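Local coordinates for protein F420-reducing hydrogenase, subunit beta (Methanothermobacter marburgensis, PDB 4OMF) that probably takes electrons released by hydrogen oxidation in partner subunits through its iron-sulfur cluster and uses bound FAD to reduce coenzyme F420, at residues G44-G49 with M83-A88; C104-I109 with E201-S206; E136-T141 with M161-G166; T141-F146 with G166-Y171. All coordinates share one frame; numbering follows the deposited sequence.

Interaction 1. Residues G44-G49 with M83-A88. With FAD (flavin-adenine dinucleotide), chain R.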
# COMPACT_ATOMS: atom_id res chain seq x y z
N GLY C 44 1.94 5.09 -35.64
CA GLY C 44 0.80 5.36 -34.79
C GLY C 44 1.10 6.61 -33.98
O GLY C 44 2.24 7.09 -33.96
N ALA C 45 0.08 7.14 -33.31
CA ALA C 45 0.30 8.27 -32.42
C ALA C 45 -0.61 8.22 -31.21
O ALA C 45 -1.75 7.80 -31.32
CB ALA C 45 0.10 9.59 -33.18
N VAL C 46 -0.12 8.68 -30.07
CA VAL C 46 -0.97 8.77 -28.88
C VAL C 46 -1.64 10.13 -28.92
O VAL C 46 -0.97 11.15 -29.13
CB VAL C 46 -0.16 8.58 -27.56
CG1 VAL C 46 -1.06 8.91 -26.36
CG2 VAL C 46 0.36 7.14 -27.44
N VAL C 47 -2.98 10.13 -28.79
CA VAL C 47 -3.79 11.34 -28.84
C VAL C 47 -4.88 11.32 -27.76
O VAL C 47 -5.16 10.27 -27.18
CB VAL C 47 -4.47 11.51 -30.20
CG1 VAL C 47 -3.43 11.78 -31.31
CG2 VAL C 47 -5.32 10.29 -30.53
N ALA C 48 -5.50 12.47 -27.53
CA ALA C 48 -6.61 12.55 -26.59
C ALA C 48 -7.93 12.24 -27.27
O ALA C 48 -8.56 13.13 -27.83
CB ALA C 48 -6.67 13.95 -25.95
N GLY C 49 -8.35 10.97 -27.23
CA GLY C 49 -9.54 10.54 -27.94
C GLY C 49 -10.78 10.61 -27.07
O GLY C 49 -10.70 10.97 -25.89
N MET C 83 0.75 8.44 -20.44
CA MET C 83 0.48 7.10 -19.89
C MET C 83 0.41 5.99 -20.94
O MET C 83 0.59 4.82 -20.62
CB MET C 83 -0.82 7.11 -19.07
CG MET C 83 -2.09 7.10 -19.91
SD MET C 83 -3.61 7.34 -18.91
CE MET C 83 -3.43 5.87 -17.89
N MET C 84 0.11 6.33 -22.20
CA MET C 84 -0.08 5.28 -23.21
C MET C 84 1.14 5.03 -24.11
O MET C 84 1.11 4.14 -24.94
CB MET C 84 -1.27 5.63 -24.12
CG MET C 84 -2.61 5.69 -23.38
SD MET C 84 -3.08 4.06 -22.80
CE MET C 84 -3.07 3.18 -24.37
N LEU C 85 2.20 5.81 -23.93
CA LEU C 85 3.39 5.68 -24.78
C LEU C 85 4.02 4.30 -24.69
O LEU C 85 4.47 3.76 -25.71
CB LEU C 85 4.43 6.75 -24.43
CG LEU C 85 4.02 8.20 -24.72
CD1 LEU C 85 5.17 9.12 -24.30
CD2 LEU C 85 3.68 8.44 -26.19
N LYS C 86 4.07 3.69 -23.51
CA LYS C 86 4.73 2.38 -23.48
C LYS C 86 3.82 1.28 -24.05
O LYS C 86 4.32 0.43 -24.78
CB LYS C 86 5.22 1.96 -22.10
CG LYS C 86 6.16 0.69 -22.22
CD LYS C 86 6.35 -0.03 -20.91
CE LYS C 86 7.15 0.82 -19.95
NZ LYS C 86 7.01 0.31 -18.56
N LYS C 87 2.52 1.29 -23.75
CA LYS C 87 1.61 0.34 -24.38
C LYS C 87 1.77 0.40 -25.92
O LYS C 87 1.71 -0.62 -26.63
CB LYS C 87 0.16 0.63 -23.98
CG LYS C 87 -0.83 -0.40 -24.50
CD LYS C 87 -0.90 -1.63 -23.59
CE LYS C 87 -1.73 -2.78 -24.19
NZ LYS C 87 -3.04 -2.34 -24.73
N ALA C 88 1.95 1.61 -26.43
CA ALA C 88 2.03 1.81 -27.87
C ALA C 88 3.20 1.06 -28.48
O ALA C 88 3.09 0.55 -29.59
CB ALA C 88 2.11 3.31 -28.19
PA FAD R . -6.37 19.58 -33.92
O1A FAD R . -7.67 20.17 -33.44
O2A FAD R . -6.16 19.07 -35.31
O5B FAD R . -6.00 18.38 -32.93
C5B FAD R . -5.96 18.73 -31.54
C4B FAD R . -5.06 17.70 -30.84
O4B FAD R . -4.95 18.04 -29.46
C3B FAD R . -5.69 16.31 -30.93
O3B FAD R . -4.74 15.33 -31.37
C2B FAD R . -6.09 16.02 -29.49
O2B FAD R . -5.94 14.62 -29.19
C1B FAD R . -5.14 16.87 -28.67
N9A FAD R . -5.75 17.23 -27.38
C8A FAD R . -6.96 17.80 -27.22
N7A FAD R . -7.22 18.01 -25.90
C5A FAD R . -6.13 17.55 -25.22
C6A FAD R . -5.75 17.44 -23.79
N6A FAD R . -6.59 17.85 -22.80
N1A FAD R . -4.55 16.91 -23.52
C2A FAD R . -3.71 16.46 -24.48
N3A FAD R . -3.99 16.51 -25.80
C4A FAD R . -5.18 17.04 -26.20
N1 FAD R . -3.51 27.14 -27.33
C2 FAD R . -2.93 28.40 -27.17
O2 FAD R . -2.70 29.09 -28.18
N3 FAD R . -2.68 28.87 -25.89
C4 FAD R . -2.94 28.09 -24.78
O4 FAD R . -2.66 28.53 -23.64
C4X FAD R . -4.07 27.19 -24.89
N5 FAD R . -4.41 26.45 -23.65
C5X FAD R . -4.47 25.00 -23.86
C6 FAD R . -4.73 24.25 -22.70
C7 FAD R . -5.02 22.88 -22.81
C7M FAD R . -5.29 22.05 -21.56
C8 FAD R . -5.07 22.31 -24.08
C8M FAD R . -5.38 20.84 -24.33
C9 FAD R . -4.83 23.06 -25.25
C9A FAD R . -4.61 24.44 -25.15
N10 FAD R . -4.27 25.19 -26.31
C10 FAD R . -4.13 26.56 -26.24
C1' FAD R . -3.98 24.57 -27.62
C2' FAD R . -5.15 24.53 -28.56
O2' FAD R . -6.36 24.68 -27.97
C3' FAD R . -5.04 23.57 -29.50
O3' FAD R . -5.20 22.31 -29.02
C4' FAD R . -3.90 23.71 -30.49
O4' FAD R . -3.89 25.01 -31.12
C5' FAD R . -3.94 22.60 -31.55
O5' FAD R . -4.97 22.88 -32.49
P FAD R . -5.00 22.17 -33.92
O1P FAD R . -3.61 22.34 -34.51
O2P FAD R . -6.17 22.68 -34.71
O3P FAD R . -5.17 20.60 -33.53

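Interaction 2. Residues C104-I109 with E201-S206. With KEN (N,N-dimethylmethanamine), chain P; SF4 (iron/sulfur cluster), chain N.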
# COMPACT_ATOMS: atom_id res chain seq x y z
N CYS C 104 3.84 20.32 -19.93
CA CYS C 104 4.27 19.48 -18.81
C CYS C 104 4.38 18.01 -19.23
O CYS C 104 5.24 17.28 -18.74
CB CYS C 104 3.32 19.61 -17.61
SG CYS C 104 1.60 19.25 -18.01
N GLN C 105 3.52 17.57 -20.15
CA GLN C 105 3.65 16.22 -20.67
C GLN C 105 4.91 16.09 -21.51
O GLN C 105 5.60 15.06 -21.43
CB GLN C 105 2.42 15.83 -21.49
CG GLN C 105 1.19 15.57 -20.61
CD GLN C 105 -0.08 15.47 -21.42
OE1 GLN C 105 -0.07 15.55 -22.65
NE2 GLN C 105 -1.20 15.36 -20.72
N THR C 106 5.22 17.11 -22.29
CA THR C 106 6.45 17.11 -23.06
C THR C 106 7.65 16.95 -22.11
O THR C 106 8.61 16.28 -22.43
CB THR C 106 6.56 18.41 -23.90
OG1 THR C 106 5.44 18.48 -24.79
CG2 THR C 106 7.83 18.44 -24.72
N MET C 107 7.57 17.56 -20.93
CA MET C 107 8.67 17.45 -19.96
C MET C 107 8.87 16.03 -19.42
O MET C 107 9.99 15.55 -19.32
CB MET C 107 8.44 18.41 -18.80
CG MET C 107 8.49 19.85 -19.27
SD MET C 107 8.06 21.00 -17.93
CE MET C 107 7.32 22.32 -18.86
N GLY C 108 7.78 15.37 -19.06
CA GLY C 108 7.88 13.99 -18.63
C GLY C 108 8.48 13.12 -19.71
O GLY C 108 9.30 12.24 -19.41
N ILE C 109 8.07 13.33 -20.96
CA ILE C 109 8.61 12.55 -22.08
C ILE C 109 10.11 12.79 -22.30
O ILE C 109 10.87 11.85 -22.48
CB ILE C 109 7.83 12.86 -23.41
CG1 ILE C 109 6.37 12.41 -23.27
CG2 ILE C 109 8.53 12.24 -24.64
CD1 ILE C 109 5.47 12.95 -24.37
N GLU C 201 8.30 24.43 -25.14
CA GLU C 201 9.65 24.72 -25.61
C GLU C 201 10.49 23.49 -25.96
O GLU C 201 11.48 23.63 -26.66
CB GLU C 201 10.39 25.54 -24.55
CG GLU C 201 9.73 26.90 -24.31
CD GLU C 201 10.34 27.67 -23.15
OE1 GLU C 201 11.54 27.47 -22.86
OE2 GLU C 201 9.61 28.49 -22.53
N LEU C 202 10.11 22.31 -25.47
CA LEU C 202 10.95 21.14 -25.69
C LEU C 202 10.39 20.20 -26.77
O LEU C 202 10.95 19.12 -27.01
CB LEU C 202 11.16 20.37 -24.37
CG LEU C 202 11.87 21.21 -23.28
CD1 LEU C 202 12.00 20.47 -21.95
CD2 LEU C 202 13.22 21.67 -23.77
N ALA C 203 9.30 20.60 -27.42
CA ALA C 203 8.68 19.75 -28.43
C ALA C 203 9.47 19.80 -29.74
O ALA C 203 10.28 20.71 -29.94
CB ALA C 203 7.23 20.17 -28.68
N ASP C 204 9.24 18.85 -30.63
CA ASP C 204 9.85 18.93 -31.96
C ASP C 204 9.30 20.11 -32.76
O ASP C 204 10.07 20.82 -33.42
CB ASP C 204 9.60 17.66 -32.74
CG ASP C 204 10.37 16.48 -32.18
OD1 ASP C 204 11.56 16.64 -31.83
OD2 ASP C 204 9.78 15.39 -32.10
N VAL C 205 7.97 20.25 -32.75
CA VAL C 205 7.22 21.35 -33.37
C VAL C 205 6.18 21.74 -32.35
O VAL C 205 5.57 20.85 -31.76
CB VAL C 205 6.47 20.93 -34.65
CG1 VAL C 205 5.98 22.15 -35.42
CG2 VAL C 205 7.29 20.05 -35.51
N SER C 206 5.95 23.04 -32.15
CA SER C 206 4.96 23.49 -31.18
C SER C 206 3.88 24.32 -31.87
O SER C 206 4.18 25.10 -32.77
CB SER C 206 5.62 24.31 -30.07
OG SER C 206 6.72 23.63 -29.48
CA1 KEN P . 13.40 14.45 -31.81
CB1 KEN P . 13.46 12.48 -30.25
CC1 KEN P . 11.30 13.56 -30.72
NE1 KEN P . 12.66 13.22 -31.30
FE1 SF4 N . 0.74 21.45 -17.67
FE2 SF4 N . 1.83 23.85 -17.42
FE3 SF4 N . -0.49 23.36 -16.20
FE4 SF4 N . -0.46 23.53 -18.89
S1 SF4 N . 0.02 25.25 -17.41
S2 SF4 N . -1.49 21.87 -17.64
S3 SF4 N . 1.60 22.74 -19.39
S4 SF4 N . 1.51 22.37 -15.70

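Interaction 3. Residues E136-T141 with M161-G166. With FAD (flavin-adenine dinucleotide), chain R; SF4 (iron/sulfur cluster), chain N.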
# COMPACT_ATOMS: atom_id res chain seq x y z
N GLU C 136 -3.07 26.79 -18.65
CA GLU C 136 -3.69 26.18 -17.48
C GLU C 136 -4.50 24.98 -17.92
O GLU C 136 -4.91 24.92 -19.08
CB GLU C 136 -4.60 27.18 -16.74
CG GLU C 136 -5.79 27.68 -17.55
CD GLU C 136 -5.52 28.98 -18.28
OE1 GLU C 136 -5.87 29.09 -19.48
OE2 GLU C 136 -4.97 29.92 -17.66
N ASN C 137 -4.75 24.05 -17.01
CA ASN C 137 -5.72 22.99 -17.27
C ASN C 137 -6.68 22.84 -16.08
O ASN C 137 -6.37 23.26 -14.98
CB ASN C 137 -5.02 21.67 -17.59
CG ASN C 137 -5.85 20.77 -18.49
OD1 ASN C 137 -6.98 21.10 -18.83
ND2 ASN C 137 -5.29 19.63 -18.90
N PHE C 138 -7.85 22.26 -16.33
CA PHE C 138 -8.96 22.25 -15.36
C PHE C 138 -9.42 20.84 -14.98
O PHE C 138 -9.52 19.96 -15.82
CB PHE C 138 -10.19 23.00 -15.93
CG PHE C 138 -9.92 24.44 -16.25
CD1 PHE C 138 -9.99 25.41 -15.25
CD2 PHE C 138 -9.57 24.83 -17.53
CE1 PHE C 138 -9.71 26.75 -15.53
CE2 PHE C 138 -9.29 26.17 -17.82
CZ PHE C 138 -9.37 27.13 -16.81
N PRO C 139 -9.70 20.62 -13.68
CA PRO C 139 -10.41 19.38 -13.37
C PRO C 139 -11.77 19.39 -14.10
O PRO C 139 -12.31 20.45 -14.43
CB PRO C 139 -10.58 19.42 -11.85
CG PRO C 139 -9.58 20.45 -11.36
CD PRO C 139 -9.40 21.43 -12.49
N TYR C 140 -12.31 18.21 -14.36
CA TYR C 140 -13.55 18.09 -15.10
C TYR C 140 -14.71 18.83 -14.39
O TYR C 140 -15.54 19.48 -15.04
CB TYR C 140 -13.92 16.62 -15.31
CG TYR C 140 -15.12 16.41 -16.23
CD1 TYR C 140 -16.33 15.91 -15.74
CD2 TYR C 140 -15.03 16.72 -17.58
CE1 TYR C 140 -17.43 15.71 -16.58
CE2 TYR C 140 -16.13 16.53 -18.44
CZ TYR C 140 -17.32 16.03 -17.92
OH TYR C 140 -18.39 15.82 -18.75
N THR C 141 -14.74 18.77 -13.06
CA THR C 141 -15.80 19.45 -12.31
C THR C 141 -15.75 20.97 -12.49
O THR C 141 -16.78 21.62 -12.45
CB THR C 141 -15.74 19.13 -10.81
OG1 THR C 141 -14.37 19.18 -10.39
CG2 THR C 141 -16.34 17.76 -10.53
N MET C 161 -15.38 23.98 -27.43
CA MET C 161 -14.96 24.96 -26.43
C MET C 161 -13.67 25.62 -26.92
O MET C 161 -12.94 25.04 -27.73
CB MET C 161 -14.77 24.31 -25.05
CG MET C 161 -13.81 23.13 -25.00
SD MET C 161 -13.74 22.37 -23.34
CE MET C 161 -15.45 21.88 -23.09
N ASP C 162 -13.40 26.83 -26.44
CA ASP C 162 -12.25 27.60 -26.91
C ASP C 162 -11.88 28.63 -25.85
O ASP C 162 -12.72 29.05 -25.05
CB ASP C 162 -12.58 28.30 -28.24
CG ASP C 162 -11.34 28.58 -29.08
OD1 ASP C 162 -10.22 28.27 -28.62
OD2 ASP C 162 -11.51 29.11 -30.21
N ILE C 163 -10.61 29.02 -25.83
CA ILE C 163 -10.13 30.05 -24.92
C ILE C 163 -9.36 31.05 -25.75
O ILE C 163 -8.58 30.67 -26.62
CB ILE C 163 -9.24 29.46 -23.80
CG1 ILE C 163 -10.10 28.63 -22.84
CG2 ILE C 163 -8.47 30.57 -23.07
CD1 ILE C 163 -9.33 27.90 -21.73
N GLY C 164 -9.61 32.34 -25.53
CA GLY C 164 -8.93 33.37 -26.29
C GLY C 164 -9.59 34.71 -26.12
O GLY C 164 -10.75 34.80 -25.72
N LYS C 165 -8.83 35.77 -26.43
CA LYS C 165 -9.32 37.13 -26.34
C LYS C 165 -10.01 37.43 -25.00
O LYS C 165 -11.03 38.11 -24.94
CB LYS C 165 -10.27 37.43 -27.50
CG LYS C 165 -9.64 37.12 -28.86
CD LYS C 165 -10.48 37.65 -30.02
CE LYS C 165 -10.02 37.08 -31.36
NZ LYS C 165 -10.29 35.61 -31.51
N GLY C 166 -9.43 36.91 -23.92
CA GLY C 166 -9.86 37.23 -22.58
C GLY C 166 -11.08 36.45 -22.11
O GLY C 166 -11.63 36.77 -21.07
PA FAD R . -6.37 19.58 -33.92
O1A FAD R . -7.67 20.17 -33.44
O2A FAD R . -6.16 19.07 -35.31
O5B FAD R . -6.00 18.38 -32.93
C5B FAD R . -5.96 18.73 -31.54
C4B FAD R . -5.06 17.70 -30.84
O4B FAD R . -4.95 18.04 -29.46
C3B FAD R . -5.69 16.31 -30.93
O3B FAD R . -4.74 15.33 -31.37
C2B FAD R . -6.09 16.02 -29.49
O2B FAD R . -5.94 14.62 -29.19
C1B FAD R . -5.14 16.87 -28.67
N9A FAD R . -5.75 17.23 -27.38
C8A FAD R . -6.96 17.80 -27.22
N7A FAD R . -7.22 18.01 -25.90
C5A FAD R . -6.13 17.55 -25.22
C6A FAD R . -5.75 17.44 -23.79
N6A FAD R . -6.59 17.85 -22.80
N1A FAD R . -4.55 16.91 -23.52
C2A FAD R . -3.71 16.46 -24.48
N3A FAD R . -3.99 16.51 -25.80
C4A FAD R . -5.18 17.04 -26.20
N1 FAD R . -3.51 27.14 -27.33
C2 FAD R . -2.93 28.40 -27.17
O2 FAD R . -2.70 29.09 -28.18
N3 FAD R . -2.68 28.87 -25.89
C4 FAD R . -2.94 28.09 -24.78
O4 FAD R . -2.66 28.53 -23.64
C4X FAD R . -4.07 27.19 -24.89
N5 FAD R . -4.41 26.45 -23.65
C5X FAD R . -4.47 25.00 -23.86
C6 FAD R . -4.73 24.25 -22.70
C7 FAD R . -5.02 22.88 -22.81
C7M FAD R . -5.29 22.05 -21.56
C8 FAD R . -5.07 22.31 -24.08
C8M FAD R . -5.38 20.84 -24.33
C9 FAD R . -4.83 23.06 -25.25
C9A FAD R . -4.61 24.44 -25.15
N10 FAD R . -4.27 25.19 -26.31
C10 FAD R . -4.13 26.56 -26.24
C1' FAD R . -3.98 24.57 -27.62
C2' FAD R . -5.15 24.53 -28.56
O2' FAD R . -6.36 24.68 -27.97
C3' FAD R . -5.04 23.57 -29.50
O3' FAD R . -5.20 22.31 -29.02
C4' FAD R . -3.90 23.71 -30.49
O4' FAD R . -3.89 25.01 -31.12
C5' FAD R . -3.94 22.60 -31.55
O5' FAD R . -4.97 22.88 -32.49
P FAD R . -5.00 22.17 -33.92
O1P FAD R . -3.61 22.34 -34.51
O2P FAD R . -6.17 22.68 -34.71
O3P FAD R . -5.17 20.60 -33.53
FE1 SF4 N . 0.74 21.45 -17.67
FE2 SF4 N . 1.83 23.85 -17.42
FE3 SF4 N . -0.49 23.36 -16.20
FE4 SF4 N . -0.46 23.53 -18.89
S1 SF4 N . 0.02 25.25 -17.41
S2 SF4 N . -1.49 21.87 -17.64
S3 SF4 N . 1.60 22.74 -19.39
S4 SF4 N . 1.51 22.37 -15.70

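Interaction 4. Residues T141-F146 with G166-Y171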
# COMPACT_ATOMS: atom_id res chain seq x y z
N THR C 141 -14.74 18.77 -13.06
CA THR C 141 -15.80 19.45 -12.31
C THR C 141 -15.75 20.97 -12.49
O THR C 141 -16.78 21.62 -12.45
CB THR C 141 -15.74 19.13 -10.81
OG1 THR C 141 -14.37 19.18 -10.39
CG2 THR C 141 -16.34 17.76 -10.53
N SER C 142 -14.55 21.52 -12.69
CA SER C 142 -14.43 22.94 -12.97
C SER C 142 -15.06 23.26 -14.31
O SER C 142 -15.78 24.23 -14.43
CB SER C 142 -12.97 23.39 -12.94
OG SER C 142 -12.53 23.43 -11.60
N LEU C 143 -14.81 22.43 -15.33
CA LEU C 143 -15.50 22.65 -16.61
C LEU C 143 -17.01 22.60 -16.42
O LEU C 143 -17.74 23.43 -16.97
CB LEU C 143 -15.08 21.63 -17.66
CG LEU C 143 -13.67 21.73 -18.21
CD1 LEU C 143 -13.54 20.77 -19.41
CD2 LEU C 143 -13.37 23.16 -18.63
N GLN C 144 -17.49 21.66 -15.61
CA GLN C 144 -18.91 21.59 -15.33
C GLN C 144 -19.44 22.86 -14.66
O GLN C 144 -20.54 23.31 -14.98
CB GLN C 144 -19.24 20.37 -14.47
CG GLN C 144 -19.24 19.07 -15.25
CD GLN C 144 -19.40 17.87 -14.35
OE1 GLN C 144 -18.78 17.81 -13.29
NE2 GLN C 144 -20.24 16.91 -14.76
N THR C 145 -18.67 23.42 -13.73
CA THR C 145 -19.07 24.69 -13.11
C THR C 145 -19.21 25.78 -14.17
O THR C 145 -20.21 26.51 -14.18
CB THR C 145 -18.08 25.17 -12.04
OG1 THR C 145 -18.03 24.22 -10.96
CG2 THR C 145 -18.53 26.53 -11.46
N PHE C 146 -18.24 25.88 -15.07
CA PHE C 146 -18.31 26.88 -16.13
C PHE C 146 -19.56 26.66 -16.98
O PHE C 146 -20.33 27.59 -17.21
CB PHE C 146 -17.08 26.84 -17.04
CG PHE C 146 -15.76 26.98 -16.31
CD1 PHE C 146 -14.59 26.55 -16.89
CD2 PHE C 146 -15.70 27.55 -15.05
CE1 PHE C 146 -13.37 26.68 -16.23
CE2 PHE C 146 -14.50 27.67 -14.39
CZ PHE C 146 -13.33 27.23 -14.97
N GLY C 166 -9.43 36.91 -23.92
CA GLY C 166 -9.86 37.23 -22.58
C GLY C 166 -11.08 36.45 -22.11
O GLY C 166 -11.63 36.77 -21.07
N LYS C 167 -11.49 35.43 -22.87
CA LYS C 167 -12.74 34.72 -22.57
C LYS C 167 -12.60 33.23 -22.70
O LYS C 167 -11.75 32.74 -23.44
CB LYS C 167 -13.87 35.20 -23.48
CG LYS C 167 -14.17 36.69 -23.41
CD LYS C 167 -15.19 37.09 -24.46
CE LYS C 167 -15.37 38.61 -24.49
NZ LYS C 167 -16.43 38.99 -25.46
N PHE C 168 -13.45 32.52 -21.96
CA PHE C 168 -13.73 31.10 -22.17
C PHE C 168 -14.99 31.04 -23.03
O PHE C 168 -15.97 31.72 -22.71
CB PHE C 168 -13.94 30.40 -20.81
CG PHE C 168 -14.18 28.93 -20.90
CD1 PHE C 168 -13.12 28.04 -20.95
CD2 PHE C 168 -15.47 28.42 -20.86
CE1 PHE C 168 -13.35 26.66 -21.01
CE2 PHE C 168 -15.70 27.05 -20.93
CZ PHE C 168 -14.64 26.18 -21.01
N TRP C 169 -14.95 30.27 -24.12
CA TRP C 169 -16.04 30.22 -25.09
C TRP C 169 -16.68 28.83 -25.19
O TRP C 169 -15.98 27.82 -25.28
CB TRP C 169 -15.53 30.58 -26.49
CG TRP C 169 -14.78 31.88 -26.60
CD1 TRP C 169 -13.54 32.15 -26.09
CD2 TRP C 169 -15.20 33.05 -27.30
NE1 TRP C 169 -13.18 33.44 -26.41
CE2 TRP C 169 -14.18 34.02 -27.15
CE3 TRP C 169 -16.35 33.39 -28.01
CZ2 TRP C 169 -14.27 35.30 -27.71
CZ3 TRP C 169 -16.45 34.67 -28.57
CH2 TRP C 169 -15.41 35.61 -28.40
N VAL C 170 -18.01 28.79 -25.23
CA VAL C 170 -18.67 27.52 -25.55
C VAL C 170 -19.63 27.73 -26.71
O VAL C 170 -20.39 28.68 -26.73
CB VAL C 170 -19.40 26.90 -24.32
CG1 VAL C 170 -18.46 26.83 -23.11
CG2 VAL C 170 -20.62 27.66 -23.95
N TYR C 171 -19.52 26.86 -27.70
CA TYR C 171 -20.40 26.88 -28.85
C TYR C 171 -21.46 25.78 -28.71
O TYR C 171 -21.11 24.61 -28.50
CB TYR C 171 -19.59 26.67 -30.13
CG TYR C 171 -18.63 27.81 -30.37
CD1 TYR C 171 -19.00 28.89 -31.16
CD2 TYR C 171 -17.37 27.83 -29.78
CE1 TYR C 171 -18.13 29.95 -31.37
CE2 TYR C 171 -16.50 28.88 -29.99
CZ TYR C 171 -16.88 29.94 -30.79
OH TYR C 171 -16.02 30.99 -31.00

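Interaction 1. Residues G44-G49 with M83-A88
The ribose hydroxyl O2B of FAD is gripped twice by Ala48, two residues along the strand from Val46, whose side chain carries the packing on Met84, Leu85 and Ala88. Ala48 N donates to O2B of FAD over 2.8 Å, with a bent N-H...O angle of 138°. The same hydroxyl gives a weak return bond to Ala48 O, and Ala48 CB sits 3.4 Å from C4A of the FAD adenine. This puts the ribose at the C-terminal part of strand 44-51, which runs parallel to strand 97-101, as is common in alpha/beta folds with parallel strands.

Across the contact, Val46 works with both of its methyls. With CG1 anti to the backbone N (chi1 171°), the branches part: CG1 meets Met84 CB at 4.0 Å, while CG2 reaches over to Leu85. There Val46 CG2 lies 3.8 Å from Leu85 CD2, the two side chains crossing at about a right angle. Ala88 CB closes in more loosely, 4.3 Å from Val46 CG2. Met84 bends its chain at both chi2 and chi3, carrying its sulfur away from the strand and leaving CB to do the touching. Met84 O, which CG2 of Val46 also borders, accepts Ala88 N at 3.1 Å.

Leu85 and Ala88 also pack on Leu97 of the neighbouring strand. Between the two segments the contact is apolar, with no hydrogen bond across it; the Ala48 N-H of the same strand is spent on the FAD ribose hydroxyl, while Val47 and Gly49 keep their sheet bonds to strand 56-62.

Interaction 2. Residues C104-I109 with E201-S206
Apolar packing comes first, and it centres on the methyl of Thr106 pressed against the loop at Leu202 and Ala203. Thr106 is modelled in two conformers, so this packing is certain for one of them only; in the one described, CG2 stands anti to the backbone N (chi1 -60° for OG1) and points at the loop backbone, 3.7 Å from Leu202 C. Thr106 CG2 also lies 3.9 Å from Leu202 CB, with Ala203 CB farther off. The next residue, Met107, brings CG to 4.5 Å from Leu202 CD1, and both of these side chains also pack on an aromatic side chain of another protein chain.

Helix 103-114 is the crossover of a beta-alpha-beta unit joining the neighbouring parallel strands 97-101 and 126-132, and the loop here runs into strand 205-208, the next strand of the sheet after 126-132. Thr106 fits into that sheet by touching Ala101 and Leu129, while its OG1 bonds back to Ile102 O.

Among the polar bonds, Arg110 of the same helix holds the loop twice: its NH1 makes a salt bridge to Asp204 OD1 and its NE bonds Leu202 O. Asp204 OD1 also bonds Thr223 OG1, and its OD2 takes Leu129 N of strand 126-132. With an alanine here in place of Asp204, Arg110 NH1 would probably lose its carboxylate mate and the Leu129 N-H its side-chain acceptor. The bound amine lies beside this carboxylate, but the modelled approach is too close for a reliable reading.

Metal coordination is the last kind: Cys104 SG binds iron FE1 of the cluster at 2.4 Å.

Interaction 3. Residues E136-T141 with M161-G166
Ile163 meets Phe138 through one methyl, CD1, which lies near the ring plane at its edge, 4.3 Å from Phe138 CE2. Glu136 OE1 lies 4.3 Å from the same Ile163 CD1. Both touches are light, but Phe138 is buried, whereas Glu136 is partly exposed and its OE1 hydrogen-bonds an unidentified small molecule, probably from the crystallisation liquor.

Close packing is found instead between 136-141 and the cofactors. Asn137 CG lies anti to the backbone N (chi1 -152°), which carries the amide against the flavin: Asn137 OD1 comes within 3.3 Å of FAD methyl C7M. Asn137 CB, meanwhile, is 3.5 Å from cluster sulfur S2. The amide is held at both ends. Phe138 N donates to Asn137 OD1 over 2.9 Å, coming from above the carbonyl plane, and ND2 bonds Thr77 O. A glycine in place of Asn137 would remove the amide, so that the Phe138 N-H and Thr77 O would probably lose a partner and a gap would open beside C7M.

Two consecutive loop residues, Glu136 and Asn137, thus touch both flavin and cluster, a close pairing of isoalloxazine and [4Fe-4S] centre consistent with an electron-transfer site of an iron-sulfur flavoprotein.

Interaction 4. Residues T141-F146 with G166-Y171
Phe146 and Phe168 form a T-shaped (edge-to-face) stack where helix 140-150 lies on the three-stranded antiparallel sheet of strands 160-164, 167-171 and 176-180. The edge of Phe146 is directed at the face of Phe168, with ring centroids 5.3 Å apart and planes at 63°. Phe146 CD1 stands over the centre of the Phe168 ring. Behind it, Phe146 CB rests 4.1 Å from Phe168 CE2. Leu143, one helical turn earlier, adds CD2 at 4.0 Å from Phe168 CZ, crossing that side chain at about a right angle.

Phe168 reaches this position because CG is anti to its backbone N (chi1 -178°), extending the ring from the strand to the helix. The strand itself is fixed on both sides by backbone bonds, Phe168 with Leu179 and Trp169 with Asp162, and Phe168 packs on Ile163 of the adjacent strand.

On the helix side, Phe146 belongs to a wider aromatic cluster, making edge-to-face pairs with Phe138 and Tyr187 as well. Its backbone N bonds Ser142 O at 3.0 Å, and that same Ser142 O lies 3.3 Å above the plane of the Phe146 ring, over its centre.

How the interactions relate
Interactions 3 and 4 form one body: their centres are 6 Å apart, they share helix 140-150 and use neighbouring strands of one sheet, and Asp162 O lies 2.7 Å from Trp169 N in a probable hydrogen bond. Phe138 CE1 touches Phe146 CZ at 3.7 Å. Interactions 1 and 2 meet at the other, larger sheet, where Leu85 CD1 packs 3.6 Å from Ile109 CG1. The cofactors connect the contacts: interactions 1 and 3, with centres about 23 Å apart, touch the two ends of FAD, while interactions 2 and 3, nearest atoms about 6 Å apart, share the iron-sulfur cluster.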